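Local coordinates for protein EmGH1 (PDB 5Z87) that probably hydrolyses beta-glucosidic linkages as a family 3 glycoside hydrolase, a family that also includes beta-xylosidases and alpha-L-arabinofuranosidases, at residues A[138-143]-A[166-171]. Numbering follows the deposited sequence.
Sequences DGATQF and AKEARS
In the TIM-barrel-like N-terminal domain of this family 3 glycoside hydrolase, the carboxylate of E168 on helix 155-171 grips both the backbone and the side chain of T141. OE1 of E168 accepts the N-H of T141 (N to OE1 3.1 Å) on its syn lone pair, the N-H...O angle being 163°. OE2 of E168 takes the hydroxyl OG1 of T141 in a very short 2.5 Å bond. The E168 chain runs extended beyond CG and crosses the T141 side chain at about a right angle. T141 belongs to the loop between strand 126-129 and helix 146-150, so the carboxylate ties this crossover loop to the helix packed beside the parallel sheet. With OG1 beside its own backbone N (chi1 -41°), T141 offers both donors to one carboxylate. A water completes the bridge, donating to O of T141 at 2.8 Å and to OE1 of E168 at 3.1 Å; CB of A140 lies 3.4 Å from that OE1. H405 of helix 403-416 also hydrogen-bonds OE2 through ND1, and these several partners probably stabilise the buried carboxylate as an anion. Next along the loop, Q142 turns NE2 back to O of A140 (3.2 Å), approaching from above the carbonyl plane.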
loop_
_atom_site.group_PDB
_atom_site.type_symbol
_atom_site.label_atom_id
_atom_site.label_comp_id
_atom_site.label_asym_id
_atom_site.label_seq_id
_atom_site.Cartn_x
_atom_site.Cartn_y
_atom_site.Cartn_z
ATOM N N ASP A 138 16.100 20.676 -27.722
ATOM C CA ASP A 138 15.558 21.879 -28.329
ATOM C C ASP A 138 15.159 21.623 -29.777
ATOM O O ASP A 138 15.935 21.071 -30.563
ATOM C CB ASP A 138 16.590 22.998 -28.242
ATOM C CG ASP A 138 15.965 24.360 -28.304
ATOM O OD1 ASP A 138 15.536 24.765 -29.409
ATOM O OD2 ASP A 138 15.888 25.010 -27.237
ATOM N N GLY A 139 13.925 21.984 -30.114
ATOM C CA GLY A 139 13.440 21.842 -31.469
ATOM C C GLY A 139 13.033 20.453 -31.908
ATOM O O GLY A 139 12.708 20.281 -33.082
ATOM N N ALA A 140 13.021 19.455 -31.022
ATOM C CA ALA A 140 12.585 18.114 -31.413
ATOM C C ALA A 140 11.066 17.963 -31.288
ATOM O O ALA A 140 10.415 18.663 -30.507
ATOM C CB ALA A 140 13.283 17.049 -30.567
ATOM N N THR A 141 10.508 17.037 -32.080
ATOM C CA THR A 141 9.072 16.760 -32.086
ATOM C C THR A 141 8.613 16.176 -30.749
ATOM O O THR A 141 9.133 15.150 -30.299
ATOM C CB THR A 141 8.723 15.794 -33.211
ATOM O OG1 THR A 141 9.466 16.136 -34.383
ATOM C CG2 THR A 141 7.223 15.838 -33.519
ATOM N N GLN A 142 7.613 16.812 -30.138
ATOM C CA GLN A 142 7.076 16.408 -28.837
ATOM C C GLN A 142 5.760 15.666 -29.040
ATOM O O GLN A 142 4.708 16.282 -29.229
ATOM C CB GLN A 142 6.886 17.626 -27.943
ATOM C CG GLN A 142 8.198 18.243 -27.536
ATOM C CD GLN A 142 9.186 17.191 -27.061
ATOM O OE1 GLN A 142 9.049 16.657 -25.962
ATOM N NE2 GLN A 142 10.192 16.893 -27.887
ATOM N N PHE A 143 5.819 14.343 -28.994
ATOM C CA PHE A 143 4.631 13.518 -29.126
ATOM C C PHE A 143 3.796 13.561 -27.840
ATOM O O PHE A 143 4.198 14.156 -26.829
ATOM C CB PHE A 143 5.073 12.115 -29.512
ATOM C CG PHE A 143 5.765 12.062 -30.839
ATOM C CD1 PHE A 143 5.028 11.994 -32.017
ATOM C CD2 PHE A 143 7.153 12.105 -30.920
ATOM C CE1 PHE A 143 5.665 11.955 -33.258
ATOM C CE2 PHE A 143 7.800 12.060 -32.155
ATOM C CZ PHE A 143 7.059 11.985 -33.323
ATOM N N ALA A 166 13.812 8.101 -32.869
ATOM C CA ALA A 166 15.171 7.596 -33.019
ATOM C C ALA A 166 15.925 8.343 -34.125
ATOM O O ALA A 166 17.098 8.708 -33.952
ATOM C CB ALA A 166 15.139 6.091 -33.293
ATOM N N LYS A 167 15.260 8.586 -35.262
ATOM C CA LYS A 167 15.860 9.358 -36.350
ATOM C C LYS A 167 16.362 10.696 -35.849
ATOM O O LYS A 167 17.499 11.090 -36.126
ATOM C CB LYS A 167 14.843 9.587 -37.470
ATOM C CG LYS A 167 14.596 8.420 -38.374
ATOM C CD LYS A 167 13.492 8.768 -39.377
ATOM C CE LYS A 167 13.103 7.551 -40.195
ATOM N NZ LYS A 167 11.888 7.805 -41.013
ATOM N N GLU A 168 15.506 11.419 -35.121
ATOM C CA GLU A 168 15.877 12.739 -34.636
ATOM C C GLU A 168 17.041 12.649 -33.657
ATOM O O GLU A 168 17.931 13.507 -33.658
ATOM C CB GLU A 168 14.662 13.431 -33.995
ATOM C CG GLU A 168 13.469 13.619 -34.946
ATOM C CD GLU A 168 12.425 14.638 -34.469
ATOM O OE1 GLU A 168 12.649 15.363 -33.465
ATOM O OE2 GLU A 168 11.356 14.709 -35.121
ATOM N N ALA A 169 17.063 11.604 -32.828
ATOM C CA ALA A 169 18.120 11.478 -31.830
ATOM C C ALA A 169 19.452 11.110 -32.484
ATOM O O ALA A 169 20.482 11.733 -32.208
ATOM C CB ALA A 169 17.722 10.441 -30.771
ATOM N N ARG A 170 19.448 10.099 -33.354
ATOM C CA ARG A 170 20.694 9.625 -33.950
ATOM C C ARG A 170 21.306 10.688 -34.861
ATOM O O ARG A 170 22.524 10.903 -34.847
ATOM C CB ARG A 170 20.435 8.316 -34.704
ATOM C CG ARG A 170 21.692 7.549 -35.107
ATOM C CD ARG A 170 22.530 7.171 -33.887
ATOM N NE ARG A 170 23.886 6.748 -34.233
ATOM C CZ ARG A 170 24.265 5.478 -34.342
ATOM N NH1 ARG A 170 25.518 5.174 -34.666
ATOM N NH2 ARG A 170 23.389 4.508 -34.131
ATOM N N SER A 171 20.477 11.393 -35.628
ATOM C CA SER A 171 20.992 12.466 -36.473
ATOM C C SER A 171 21.635 13.580 -35.657
ATOM O O SER A 171 22.496 14.298 -36.176
ATOM C CB SER A 171 19.869 13.037 -37.349
ATOM O OG SER A 171 18.984 13.820 -36.567
HETATM O O HOH W 1 11.466 13.833 -31.034
#